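Local coordinates for diaminopimelate decarboxylase (Aquifex aeolicus, PDB 2P3E), which probably catalyses the pyridoxal 5'-phosphate-dependent decarboxylation of meso-diaminopimelate to L-lysine, the final step of this lysine pathway, at residues Thr34-Tyr39 against Ala392-Glu397; Thr293-Leu298 against His305-Asp310; His326-Val331 against Glu367-Leu372; Ala341-Pro346 against Phe353-Arg358. All blocks are in the same frame, centred on the assembly; numbering follows the deposited sequence.

Contact 1 of 4, residues Thr34-Tyr39 against Ala392-Glu397; sequences TPLYVY and AEVLVE
The ring of Y39 meets strand 392-397 with its edge. E393 CB lies in the ring plane there, and V394 O sits near that plane, 3.5 Å from Y39 CD2. The carboxylate of E393 is turned 74° against the ring, so the two flat groups do not stack. Y39 OH donates to E393 OE2 at 2.5 Å. The hydroxyl comes to the anti side of that oxygen, 20° out of the carboxylate plane. The glutamate chain runs extended beyond CG (chi2 -177°), which carries the acid to the hydroxyl. N67 also bonds Y39 OH, and N69 bonds E393 OE1, so these buried polar groups have further partners. The side chain of Y37 meets that of E393 through CB, with Y37 CB 3.8 Å from E393 CG. Its ring leads away, and its hydroxyl bonds D315 O.

The opposite face is apolar. L36 CD1 meets A392 CB at 3.7 Å. V38 CG2 meets V394 CG2 at 3.6 Å, and V38 CG1 reaches V396 CG2 at 3.8 Å. L28 of helix 25-32 packs on L36 and V38. Between the faces, Y37 and Y39 each use both N and O to bind the backbone of 392-397, as expected for parallel strands. This is a parallel pair within the C-terminal beta domain of a class-II decarboxylase, in which a strand from near the N terminus lies beside one from near the C terminus.

Contact 2 of 4, residues Thr293-Leu298 against His305-Asp310; sequences TQVQFL and HFIIVD
F297 and Q296 both face I308, so this antiparallel hairpin carries a classic beta bulge. I308 O takes two donors there. Q296 N approaches I308 O in the carbonyl plane at 2.7 Å. F297 N lies farther off and is tilted 23° from that plane. The pairing resumes with I308 N bonded to F297 O.

D310 lies at the end of the hairpin away from the turn. D310 CB lies 3.7 Å from Q296 NE2. CG sits between the backbone N and the carbonyl carbon (chi1 61°), which swings the acid towards T293 and Q294. OD1 is gripped by two donors. T293 OG1 meets D310 OD1 nearly along its C-O axis at 2.7 Å. Q294 N comes to D310 OD1 from above the carboxylate plane at 2.9 Å. OD2 bonds T34 OG1, so both oxygens are satisfied. The amide of Q296 lies almost parallel to this carboxylate, with the planes 10° apart. Its NE2 is held by Q294 O and Q294 OE1.

The face with V295 and L298 is apolar. V295 CG2 meets I307 CG2 at 3.8 Å and also V309 CG1. L298 and I307 lie side by side, pointing the same way. H305 ND1 bonds D300. The second subunit packs on the face with F297 and I308, through its S131 and V109. Near the turn, L298 CB stands 3.9 Å from H305 CE1, oblique to the imidazole ring.

Contact 3 of 4, residues His326-Val331 against Glu367-Leu372; sequences HHIIPV and EYLAVL
I329 pairs with A370 as an antiparallel hydrogen-bonded pair, with I329 N to A370 O at 3.0 Å and A370 N to I329 O at 2.7 Å. L372 N to H327 O and V331 N to Y368 O continue the pairing at its two ends.

The side chains divide between the two faces. On one, I328 and V371 lie side by side and point the same way, with I328 CG1 and V371 CG2 4.1 Å apart. I328 CG2 also touches L369 CB. On the other, I329 CG1 takes the position between N and carbonyl carbon (chi1 62°) and rests 3.9 Å from A370 CB. Beyond it, the I329 and L372 side chains cross at about a right angle, meeting through I329 CD1 and L372 CD2. L4 of helix 3-7 touches both residues. V331 CG2 packs on Y368 CB at 3.7 Å. L372 CD1 meets the imidazole of H327 at its edge, in the ring plane, and H327 ND1 bonds Y325 OH.

H326 ends the contact with a side-chain bond. H326 ND1 donates to L372 O at 2.9 Å, with 168° at the hydrogen. The acceptor lies in the ring plane, which helps fix the ring's rotation. V371 CG1 touches H326 CB, and Y249 meets the ring edge-to-face. The side chains of H326 and R318, a probable substrate-binding residue, come within about 3 Å at their nearest atoms. The beta-domain pairing thus borders the presumed active site of the decarboxylase.

Contact 4 of 4, residues Ala341-Pro346 against Phe353-Arg358; sequences ADIVGP and FLALDR
I343 grips segment 353-358 in the buried part of the contact. I343 O accepts from L354 N at 2.8 Å and from A355 N at 3.2 Å, both in the carbonyl plane. Both donors face one residue, a classic beta bulge. I343 N returns a bond to A355 O. Beside it, the V344 and F353 side chains cross at about a right angle, with V344 CG1 4.0 Å from F353 CB. The F353 ring turns off and takes L356 CG on one face, toward the rim. A355 CB lies over one face of the R358 guanidinium, also toward its rim, and R358 NH1 bonds H326 O.

The side with D342, L356 and D357 is looser, and L356 and D357 are exposed. D357 has left-handed backbone angles (49°/47°), and with R358 it faces A341 as a G1 bulge. R358 N still bonds A341 O at 2.8 Å. D357 N reaches D342 OD1 at 2.9 Å, nearly along the C-O axis. The two acids come close, with D342 OD1 and D357 OD1 3.7 Å apart. A water donates to both of these oxygens and probably eases their repulsion. K304 gives each acid a weak, long ion pair. L356 CD2 lies 3.6 Å from D342 OD2.

Strand 304-309 runs parallel along strand 338-344 and bonds the backbone of D342 and V344. I328 of strand 328-330 packs against I343, L354 and A355, while K175 of the second subunit bonds G345 O.

How the contacts relate
Contact 1 closes the longest loop, pairing strand 36-40 with strand 392-397. The chain between them includes the barrel, and the other three contacts all lie within this loop. Contact 2 comes first, a hairpin that closes before contact 3 opens. Contact 3 joins 326-331 to 367-372, and contact 4 falls wholly between those two segments. No contacts cross. All four belong to one mixed beta sheet. Strand 289-301 is its hub, pairing with strands 36-40, 304-309 and 368-371. Contacts 1, 2 and 3 meet around it. Contact 4 joins through strand 304-309, and its residues also pack on strand 328-330 of contact 3. Contacts 2 and 4 both touch the second subunit.

Contact 1 of 4, residues Thr34-Tyr39 against Ala392-Glu397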
loop_
_atom_site.group_PDB
_atom_site.type_symbol
_atom_site.label_atom_id
_atom_site.label_comp_id
_atom_site.label_asym_id
_atom_site.label_seq_id
_atom_site.Cartn_x
_atom_site.Cartn_y
_atom_site.Cartn_z
ATOM N N THR B 34 -11.482 -5.885 15.523
ATOM C CA THR B 34 -10.119 -5.455 15.188
ATOM C C THR B 34 -9.744 -6.032 13.819
ATOM O O THR B 34 -10.336 -7.023 13.396
ATOM C CB THR B 34 -9.067 -5.911 16.254
ATOM O OG1 THR B 34 -9.177 -7.325 16.461
ATOM C CG2 THR B 34 -9.268 -5.182 17.587
ATOM N N PRO B 35 -8.776 -5.404 13.108
ATOM C CA PRO B 35 -8.095 -4.141 13.422
ATOM C C PRO B 35 -9.067 -2.962 13.497
ATOM O O PRO B 35 -10.083 -2.953 12.798
ATOM C CB PRO B 35 -7.134 -3.940 12.233
ATOM C CG PRO B 35 -6.981 -5.301 11.628
ATOM C CD PRO B 35 -8.299 -5.992 11.838
ATOM N N LEU B 36 -8.750 -1.993 14.355
ATOM C CA LEU B 36 -9.584 -0.813 14.573
ATOM C C LEU B 36 -8.731 0.450 14.676
ATOM O O LEU B 36 -7.817 0.534 15.518
ATOM C CB LEU B 36 -10.408 -0.970 15.871
ATOM C CG LEU B 36 -11.470 0.094 16.182
ATOM C CD1 LEU B 36 -12.559 0.060 15.111
ATOM C CD2 LEU B 36 -12.097 -0.105 17.584
ATOM N N TYR B 37 -9.024 1.428 13.821
ATOM C CA TYR B 37 -8.443 2.761 13.966
ATOM C C TYR B 37 -9.336 3.613 14.851
ATOM O O TYR B 37 -10.531 3.786 14.575
ATOM C CB TYR B 37 -8.270 3.433 12.604
ATOM C CG TYR B 37 -6.948 3.125 11.921
ATOM C CD1 TYR B 37 -6.865 2.207 10.865
ATOM C CD2 TYR B 37 -5.777 3.758 12.336
ATOM C CE1 TYR B 37 -5.621 1.944 10.225
ATOM C CE2 TYR B 37 -4.551 3.489 11.730
ATOM C CZ TYR B 37 -4.481 2.586 10.680
ATOM O OH TYR B 37 -3.240 2.371 10.096
ATOM N N VAL B 38 -8.745 4.171 15.900
ATOM C CA VAL B 38 -9.491 4.987 16.864
ATOM C C VAL B 38 -8.883 6.382 16.905
ATOM O O VAL B 38 -7.673 6.507 17.073
ATOM C CB VAL B 38 -9.450 4.345 18.286
ATOM C CG1 VAL B 38 -10.267 5.194 19.291
ATOM C CG2 VAL B 38 -9.981 2.899 18.250
ATOM N N TYR B 39 -9.722 7.417 16.743
ATOM C CA TYR B 39 -9.268 8.786 16.724
ATOM C C TYR B 39 -9.850 9.602 17.886
ATOM O O TYR B 39 -11.009 9.402 18.277
ATOM C CB TYR B 39 -9.650 9.463 15.395
ATOM C CG TYR B 39 -9.085 8.782 14.165
ATOM C CD1 TYR B 39 -7.823 9.113 13.674
ATOM C CD2 TYR B 39 -9.806 7.785 13.507
ATOM C CE1 TYR B 39 -7.302 8.472 12.530
ATOM C CE2 TYR B 39 -9.301 7.158 12.354
ATOM C CZ TYR B 39 -8.063 7.495 11.887
ATOM O OH TYR B 39 -7.610 6.848 10.756
ATOM N N ALA B 392 -12.305 -0.852 10.475
ATOM C CA ALA B 392 -13.276 0.182 10.867
ATOM C C ALA B 392 -12.493 1.373 11.454
ATOM O O ALA B 392 -11.373 1.205 11.949
ATOM C CB ALA B 392 -14.268 -0.359 11.901
ATOM N N GLU B 393 -13.094 2.560 11.371
ATOM C CA GLU B 393 -12.563 3.750 12.012
ATOM C C GLU B 393 -13.625 4.371 12.948
ATOM O O GLU B 393 -14.763 4.569 12.559
ATOM C CB GLU B 393 -12.158 4.784 10.967
ATOM C CG GLU B 393 -10.933 4.381 10.098
ATOM C CD GLU B 393 -10.536 5.496 9.110
ATOM O OE1 GLU B 393 -11.354 5.857 8.212
ATOM O OE2 GLU B 393 -9.404 6.013 9.211
ATOM N N VAL B 394 -13.231 4.695 14.170
ATOM C CA VAL B 394 -14.159 5.301 15.139
ATOM C C VAL B 394 -13.547 6.588 15.674
ATOM O O VAL B 394 -12.329 6.706 15.759
ATOM C CB VAL B 394 -14.501 4.337 16.314
ATOM C CG1 VAL B 394 -15.268 3.109 15.800
ATOM C CG2 VAL B 394 -13.251 3.876 17.019
ATOM N N LEU B 395 -14.404 7.545 15.999
ATOM C CA LEU B 395 -14.000 8.847 16.518
ATOM C C LEU B 395 -14.608 9.033 17.916
ATOM O O LEU B 395 -15.846 9.013 18.082
ATOM C CB LEU B 395 -14.483 9.959 15.595
ATOM C CG LEU B 395 -14.241 11.432 16.002
ATOM C CD1 LEU B 395 -12.763 11.766 15.925
ATOM C CD2 LEU B 395 -15.051 12.335 15.094
ATOM N N VAL B 396 -13.738 9.188 18.907
ATOM C CA VAL B 396 -14.154 9.326 20.294
ATOM C C VAL B 396 -14.165 10.813 20.682
ATOM O O VAL B 396 -13.306 11.580 20.244
ATOM C CB VAL B 396 -13.246 8.519 21.234
ATOM C CG1 VAL B 396 -13.735 8.636 22.661
ATOM C CG2 VAL B 396 -13.251 7.044 20.850
ATOM N N GLU B 397 -15.171 11.222 21.457
ATOM C CA GLU B 397 -15.211 12.581 21.992
ATOM C C GLU B 397 -15.900 12.554 23.357
ATOM O O GLU B 397 -17.094 12.213 23.440
ATOM C CB GLU B 397 -15.967 13.513 21.050
ATOM C CG GLU B 397 -15.960 14.983 21.485
ATOM C CD GLU B 397 -16.575 15.900 20.446
ATOM O OE1 GLU B 397 -16.179 15.849 19.256
ATOM O OE2 GLU B 397 -17.451 16.690 20.807
#

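Contact 2 of 4, residues Thr293-Leu298 against His305-Asp310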
loop_
_atom_site.group_PDB
_atom_site.type_symbol
_atom_site.label_atom_id
_atom_site.label_comp_id
_atom_site.label_asym_id
_atom_site.label_seq_id
_atom_site.Cartn_x
_atom_site.Cartn_y
_atom_site.Cartn_z
ATOM N N THR B 293 -5.209 -3.774 17.736
ATOM C CA THR B 293 -5.074 -5.064 17.091
ATOM C C THR B 293 -5.150 -6.181 18.130
ATOM O O THR B 293 -4.759 -5.986 19.265
ATOM C CB THR B 293 -3.760 -5.138 16.238
ATOM O OG1 THR B 293 -3.682 -6.398 15.574
ATOM C CG2 THR B 293 -2.493 -4.931 17.092
ATOM N N GLN B 294 -5.664 -7.340 17.728
ATOM C CA GLN B 294 -5.786 -8.483 18.636
ATOM C C GLN B 294 -4.727 -9.546 18.341
ATOM O O GLN B 294 -4.469 -9.901 17.183
ATOM C CB GLN B 294 -7.194 -9.077 18.534
ATOM C CG GLN B 294 -7.476 -10.211 19.523
ATOM C CD GLN B 294 -8.805 -10.865 19.263
ATOM O OE1 GLN B 294 -9.103 -11.287 18.138
ATOM N NE2 GLN B 294 -9.616 -10.961 20.302
ATOM N N VAL B 295 -4.109 -10.044 19.409
ATOM C CA VAL B 295 -3.139 -11.128 19.338
ATOM C C VAL B 295 -3.841 -12.435 18.932
ATOM O O VAL B 295 -4.838 -12.835 19.546
ATOM C CB VAL B 295 -2.382 -11.318 20.694
ATOM C CG1 VAL B 295 -1.413 -12.512 20.595
ATOM C CG2 VAL B 295 -1.637 -10.031 21.103
ATOM N N GLN B 296 -3.330 -13.066 17.875
ATOM C CA GLN B 296 -3.876 -14.301 17.331
ATOM C C GLN B 296 -3.046 -15.492 17.787
ATOM O O GLN B 296 -3.605 -16.468 18.284
ATOM C CB GLN B 296 -3.928 -14.243 15.802
ATOM C CG GLN B 296 -4.751 -13.090 15.245
ATOM C CD GLN B 296 -6.162 -13.039 15.803
ATOM O OE1 GLN B 296 -6.922 -14.006 15.698
ATOM N NE2 GLN B 296 -6.521 -11.910 16.408
ATOM N N PHE B 297 -1.720 -15.403 17.638
ATOM C CA PHE B 297 -0.824 -16.505 18.015
ATOM C C PHE B 297 0.465 -15.994 18.654
ATOM O O PHE B 297 0.935 -14.895 18.332
ATOM C CB PHE B 297 -0.437 -17.365 16.800
ATOM C CG PHE B 297 -1.606 -17.895 16.028
ATOM C CD1 PHE B 297 -2.327 -18.987 16.488
ATOM C CD2 PHE B 297 -1.985 -17.293 14.837
ATOM C CE1 PHE B 297 -3.433 -19.472 15.759
ATOM C CE2 PHE B 297 -3.075 -17.775 14.106
ATOM C CZ PHE B 297 -3.795 -18.871 14.573
ATOM N N LEU B 298 1.020 -16.805 19.558
ATOM C CA LEU B 298 2.419 -16.680 19.991
ATOM C C LEU B 298 3.193 -17.845 19.406
ATOM O O LEU B 298 2.686 -18.970 19.353
ATOM C CB LEU B 298 2.548 -16.703 21.521
ATOM C CG LEU B 298 1.708 -15.705 22.326
ATOM C CD1 LEU B 298 1.866 -15.979 23.823
ATOM C CD2 LEU B 298 2.071 -14.241 22.013
ATOM N N HIS B 305 10.889 -14.520 19.889
ATOM C CA HIS B 305 9.493 -14.589 20.269
ATOM C C HIS B 305 8.695 -13.772 19.247
ATOM O O HIS B 305 8.990 -12.608 19.014
ATOM C CB HIS B 305 9.285 -14.066 21.697
ATOM C CG HIS B 305 7.883 -14.234 22.218
ATOM N ND1 HIS B 305 7.211 -15.438 22.187
ATOM C CD2 HIS B 305 7.039 -13.352 22.811
ATOM C CE1 HIS B 305 6.012 -15.288 22.724
ATOM N NE2 HIS B 305 5.886 -14.036 23.126
ATOM N N PHE B 306 7.704 -14.413 18.625
ATOM C CA PHE B 306 6.782 -13.737 17.721
ATOM C C PHE B 306 5.414 -13.606 18.384
ATOM O O PHE B 306 4.886 -14.576 18.970
ATOM C CB PHE B 306 6.667 -14.486 16.382
ATOM C CG PHE B 306 7.957 -14.551 15.605
ATOM C CD1 PHE B 306 8.273 -13.571 14.665
ATOM C CD2 PHE B 306 8.855 -15.601 15.796
ATOM C CE1 PHE B 306 9.465 -13.631 13.942
ATOM C CE2 PHE B 306 10.048 -15.665 15.075
ATOM C CZ PHE B 306 10.345 -14.677 14.140
ATOM N N ILE B 307 4.856 -12.401 18.295
ATOM C CA ILE B 307 3.492 -12.111 18.709
ATOM C C ILE B 307 2.749 -11.789 17.405
ATOM O O ILE B 307 2.962 -10.734 16.800
ATOM C CB ILE B 307 3.443 -10.914 19.682
ATOM C CG1 ILE B 307 4.241 -11.233 20.969
ATOM C CG2 ILE B 307 2.001 -10.506 19.997
ATOM C CD1 ILE B 307 4.337 -10.081 21.962
ATOM N N ILE B 308 1.900 -12.721 16.976
ATOM C CA ILE B 308 1.202 -12.592 15.688
ATOM C C ILE B 308 -0.164 -11.969 15.930
ATOM O O ILE B 308 -0.955 -12.493 16.725
ATOM C CB ILE B 308 1.082 -13.966 14.969
ATOM C CG1 ILE B 308 2.483 -14.569 14.767
ATOM C CG2 ILE B 308 0.320 -13.819 13.620
ATOM C CD1 ILE B 308 2.511 -16.071 14.423
ATOM N N VAL B 309 -0.423 -10.844 15.262
ATOM C CA VAL B 309 -1.650 -10.065 15.471
ATOM C C VAL B 309 -2.484 -9.992 14.199
ATOM O O VAL B 309 -2.039 -10.482 13.149
ATOM C CB VAL B 309 -1.333 -8.630 16.030
ATOM C CG1 VAL B 309 -0.665 -8.735 17.411
ATOM C CG2 VAL B 309 -0.450 -7.816 15.045
ATOM N N ASP B 310 -3.673 -9.382 14.280
ATOM C CA ASP B 310 -4.577 -9.370 13.117
ATOM C C ASP B 310 -4.416 -8.153 12.209
ATOM O O ASP B 310 -5.050 -8.060 11.157
ATOM C CB ASP B 310 -6.052 -9.625 13.517
ATOM C CG ASP B 310 -6.634 -8.563 14.467
ATOM O OD1 ASP B 310 -5.977 -7.552 14.807
ATOM O OD2 ASP B 310 -7.801 -8.754 14.876
#

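Contact 3 of 4, residues His326-Val331 against Glu367-Leu372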
loop_
_atom_site.group_PDB
_atom_site.type_symbol
_atom_site.label_atom_id
_atom_site.label_comp_id
_atom_site.label_asym_id
_atom_site.label_seq_id
_atom_site.Cartn_x
_atom_site.Cartn_y
_atom_site.Cartn_z
ATOM N N HIS B 326 6.782 2.815 15.695
ATOM C CA HIS B 326 5.525 3.133 16.365
ATOM C C HIS B 326 5.546 2.471 17.750
ATOM O O HIS B 326 5.846 1.284 17.864
ATOM C CB HIS B 326 4.325 2.602 15.566
ATOM C CG HIS B 326 4.043 3.387 14.321
ATOM N ND1 HIS B 326 3.036 4.325 14.244
ATOM C CD2 HIS B 326 4.650 3.381 13.106
ATOM C CE1 HIS B 326 3.040 4.876 13.038
ATOM N NE2 HIS B 326 4.004 4.317 12.329
ATOM N N HIS B 327 5.233 3.249 18.773
ATOM C CA HIS B 327 5.133 2.736 20.135
ATOM C C HIS B 327 3.932 1.791 20.234
ATOM O O HIS B 327 2.844 2.093 19.725
ATOM C CB HIS B 327 5.035 3.884 21.138
ATOM C CG HIS B 327 5.412 3.503 22.545
ATOM N ND1 HIS B 327 6.646 2.989 22.871
ATOM C CD2 HIS B 327 4.719 3.583 23.707
ATOM C CE1 HIS B 327 6.695 2.747 24.174
ATOM N NE2 HIS B 327 5.542 3.113 24.707
ATOM N N ILE B 328 4.160 0.625 20.843
ATOM C CA ILE B 328 3.111 -0.396 20.991
ATOM C C ILE B 328 2.968 -0.778 22.475
ATOM O O ILE B 328 3.956 -1.153 23.115
ATOM C CB ILE B 328 3.380 -1.661 20.128
ATOM C CG1 ILE B 328 3.542 -1.263 18.636
ATOM C CG2 ILE B 328 2.258 -2.687 20.312
ATOM C CD1 ILE B 328 3.808 -2.420 17.686
ATOM N N ILE B 329 1.742 -0.677 22.984
ATOM C CA ILE B 329 1.443 -0.903 24.392
ATOM C C ILE B 329 0.252 -1.846 24.532
ATOM O O ILE B 329 -0.617 -1.891 23.638
ATOM C CB ILE B 329 1.148 0.431 25.139
ATOM C CG1 ILE B 329 -0.091 1.131 24.543
ATOM C CG2 ILE B 329 2.391 1.322 25.101
ATOM C CD1 ILE B 329 -0.520 2.440 25.236
ATOM N N PRO B 330 0.190 -2.588 25.658
ATOM C CA PRO B 330 -0.990 -3.418 25.893
ATOM C C PRO B 330 -2.212 -2.581 26.294
ATOM O O PRO B 330 -2.088 -1.529 26.954
ATOM C CB PRO B 330 -0.532 -4.364 27.012
ATOM C CG PRO B 330 0.471 -3.540 27.808
ATOM C CD PRO B 330 1.175 -2.694 26.763
ATOM N N VAL B 331 -3.381 -3.002 25.833
ATOM C CA VAL B 331 -4.632 -2.366 26.233
ATOM C C VAL B 331 -4.916 -2.694 27.724
ATOM O O VAL B 331 -5.515 -1.885 28.432
ATOM C CB VAL B 331 -5.799 -2.804 25.287
ATOM C CG1 VAL B 331 -7.193 -2.458 25.857
ATOM C CG2 VAL B 331 -5.607 -2.200 23.876
ATOM N N GLU B 367 -5.799 -11.056 23.648
ATOM C CA GLU B 367 -5.539 -9.725 24.207
ATOM C C GLU B 367 -5.357 -8.704 23.091
ATOM O O GLU B 367 -4.968 -9.066 21.988
ATOM C CB GLU B 367 -4.269 -9.724 25.042
ATOM C CG GLU B 367 -4.431 -10.260 26.435
ATOM C CD GLU B 367 -3.192 -9.999 27.256
ATOM O OE1 GLU B 367 -2.907 -8.823 27.603
ATOM O OE2 GLU B 367 -2.501 -10.980 27.542
ATOM N N TYR B 368 -5.602 -7.431 23.405
ATOM C CA TYR B 368 -5.440 -6.347 22.430
ATOM C C TYR B 368 -4.192 -5.501 22.688
ATOM O O TYR B 368 -3.805 -5.293 23.853
ATOM C CB TYR B 368 -6.673 -5.435 22.437
ATOM C CG TYR B 368 -7.974 -6.170 22.246
ATOM C CD1 TYR B 368 -8.374 -6.599 20.977
ATOM C CD2 TYR B 368 -8.809 -6.448 23.345
ATOM C CE1 TYR B 368 -9.592 -7.289 20.806
ATOM C CE2 TYR B 368 -10.019 -7.141 23.183
ATOM C CZ TYR B 368 -10.398 -7.550 21.921
ATOM O OH TYR B 368 -11.593 -8.209 21.741
ATOM N N LEU B 369 -3.578 -5.016 21.600
ATOM C CA LEU B 369 -2.465 -4.062 21.675
ATOM C C LEU B 369 -2.878 -2.733 21.018
ATOM O O LEU B 369 -3.723 -2.725 20.114
ATOM C CB LEU B 369 -1.231 -4.621 20.943
ATOM C CG LEU B 369 -0.689 -6.002 21.374
ATOM C CD1 LEU B 369 0.512 -6.437 20.522
ATOM C CD2 LEU B 369 -0.314 -5.927 22.845
ATOM N N ALA B 370 -2.309 -1.627 21.500
ATOM C CA ALA B 370 -2.467 -0.309 20.901
ATOM C C ALA B 370 -1.175 0.145 20.233
ATOM O O ALA B 370 -0.126 0.228 20.879
ATOM C CB ALA B 370 -2.917 0.718 21.950
ATOM N N VAL B 371 -1.263 0.418 18.933
ATOM C CA VAL B 371 -0.152 0.952 18.147
ATOM C C VAL B 371 -0.350 2.469 18.067
ATOM O O VAL B 371 -1.344 2.949 17.503
ATOM C CB VAL B 371 -0.090 0.332 16.705
ATOM C CG1 VAL B 371 1.127 0.855 15.925
ATOM C CG2 VAL B 371 -0.076 -1.218 16.769
ATOM N N LEU B 372 0.585 3.227 18.647
ATOM C CA LEU B 372 0.380 4.680 18.766
ATOM C C LEU B 372 0.807 5.411 17.498
ATOM O O LEU B 372 1.452 4.813 16.631
ATOM C CB LEU B 372 1.127 5.245 19.987
ATOM C CG LEU B 372 0.814 4.626 21.357
ATOM C CD1 LEU B 372 1.537 5.433 22.440
ATOM C CD2 LEU B 372 -0.697 4.542 21.629
#

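Contact 4 of 4, residues Ala341-Pro346 against Phe353-Arg358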
loop_
_atom_site.group_PDB
_atom_site.type_symbol
_atom_site.label_atom_id
_atom_site.label_comp_id
_atom_site.label_asym_id
_atom_site.label_seq_id
_atom_site.Cartn_x
_atom_site.Cartn_y
_atom_site.Cartn_z
ATOM N N ALA B 341 10.201 -9.141 21.539
ATOM C CA ALA B 341 9.405 -9.846 20.539
ATOM C C ALA B 341 9.373 -9.118 19.205
ATOM O O ALA B 341 9.567 -7.893 19.145
ATOM C CB ALA B 341 7.971 -10.044 21.060
ATOM N N ASP B 342 9.161 -9.894 18.138
ATOM C CA ASP B 342 8.714 -9.356 16.855
ATOM C C ASP B 342 7.188 -9.363 16.858
ATOM O O ASP B 342 6.560 -10.403 17.091
ATOM C CB ASP B 342 9.205 -10.215 15.695
ATOM C CG ASP B 342 10.687 -10.025 15.394
ATOM O OD1 ASP B 342 11.415 -9.302 16.128
ATOM O OD2 ASP B 342 11.110 -10.593 14.372
ATOM N N ILE B 343 6.589 -8.206 16.593
ATOM C CA ILE B 343 5.129 -8.106 16.576
ATOM C C ILE B 343 4.777 -8.048 15.106
ATOM O O ILE B 343 5.095 -7.080 14.417
ATOM C CB ILE B 343 4.630 -6.867 17.347
ATOM C CG1 ILE B 343 5.077 -6.973 18.813
ATOM C CG2 ILE B 343 3.057 -6.734 17.243
ATOM C CD1 ILE B 343 4.953 -5.681 19.573
ATOM N N VAL B 344 4.167 -9.118 14.618
ATOM C CA VAL B 344 4.042 -9.313 13.173
ATOM C C VAL B 344 2.571 -9.539 12.792
ATOM O O VAL B 344 1.780 -10.005 13.606
ATOM C CB VAL B 344 4.912 -10.509 12.709
ATOM C CG1 VAL B 344 6.414 -10.238 13.000
ATOM C CG2 VAL B 344 4.457 -11.804 13.389
ATOM N N GLY B 345 2.228 -9.232 11.548
ATOM C CA GLY B 345 0.835 -9.282 11.131
ATOM C C GLY B 345 0.467 -10.535 10.370
ATOM O O GLY B 345 1.244 -11.488 10.327
ATOM N N PRO B 346 -0.727 -10.531 9.749
ATOM C CA PRO B 346 -1.309 -11.674 9.050
ATOM C C PRO B 346 -0.802 -11.844 7.601
ATOM O O PRO B 346 -0.980 -12.911 7.011
ATOM C CB PRO B 346 -2.811 -11.336 9.048
ATOM C CG PRO B 346 -2.844 -9.850 8.969
ATOM C CD PRO B 346 -1.613 -9.351 9.705
ATOM N N PHE B 353 5.555 -6.665 9.411
ATOM C CA PHE B 353 5.703 -6.550 10.854
ATOM C C PHE B 353 5.239 -5.174 11.291
ATOM O O PHE B 353 5.217 -4.255 10.481
ATOM C CB PHE B 353 7.171 -6.762 11.251
ATOM C CG PHE B 353 8.132 -5.796 10.625
ATOM C CD1 PHE B 353 8.371 -4.552 11.201
ATOM C CD2 PHE B 353 8.823 -6.141 9.469
ATOM C CE1 PHE B 353 9.262 -3.664 10.635
ATOM C CE2 PHE B 353 9.712 -5.253 8.879
ATOM C CZ PHE B 353 9.946 -4.014 9.471
ATOM N N LEU B 354 4.862 -5.046 12.561
ATOM C CA LEU B 354 4.579 -3.757 13.171
ATOM C C LEU B 354 5.748 -3.258 14.044
ATOM O O LEU B 354 5.898 -2.056 14.252
ATOM C CB LEU B 354 3.294 -3.838 13.997
ATOM C CG LEU B 354 2.010 -4.220 13.229
ATOM C CD1 LEU B 354 0.843 -4.277 14.184
ATOM C CD2 LEU B 354 1.740 -3.233 12.072
ATOM N N ALA B 355 6.543 -4.190 14.570
ATOM C CA ALA B 355 7.748 -3.857 15.375
ATOM C C ALA B 355 8.673 -5.060 15.439
ATOM O O ALA B 355 8.208 -6.211 15.458
ATOM C CB ALA B 355 7.361 -3.413 16.786
ATOM N N LEU B 356 9.982 -4.797 15.449
ATOM C CA LEU B 356 10.984 -5.859 15.567
ATOM C C LEU B 356 11.817 -5.709 16.825
ATOM O O LEU B 356 12.178 -4.597 17.191
ATOM C CB LEU B 356 11.918 -5.861 14.349
ATOM C CG LEU B 356 11.303 -6.056 12.953
ATOM C CD1 LEU B 356 12.386 -5.966 11.880
ATOM C CD2 LEU B 356 10.589 -7.379 12.861
ATOM N N ASP B 357 12.145 -6.834 17.467
ATOM C CA ASP B 357 13.031 -6.849 18.652
ATOM C C ASP B 357 12.585 -5.805 19.679
ATOM O O ASP B 357 13.410 -5.029 20.205
ATOM C CB ASP B 357 14.483 -6.583 18.232
ATOM C CG ASP B 357 15.085 -7.723 17.436
ATOM O OD1 ASP B 357 14.714 -8.897 17.659
ATOM O OD2 ASP B 357 15.934 -7.440 16.575
ATOM N N ARG B 358 11.280 -5.775 19.961
ATOM C CA ARG B 358 10.707 -4.752 20.811
ATOM C C ARG B 358 10.329 -5.302 22.174
ATOM O O ARG B 358 9.751 -6.400 22.279
ATOM C CB ARG B 358 9.473 -4.128 20.145
ATOM C CG ARG B 358 8.875 -2.945 20.896
ATOM C CD ARG B 358 9.657 -1.617 20.686
ATOM N NE ARG B 358 9.828 -1.288 19.262
ATOM C CZ ARG B 358 8.889 -0.721 18.505
ATOM N NH1 ARG B 358 7.714 -0.387 19.032
ATOM N NH2 ARG B 358 9.119 -0.476 17.210
HETATM O O HOH W 1 12.387 -10.324 18.438
#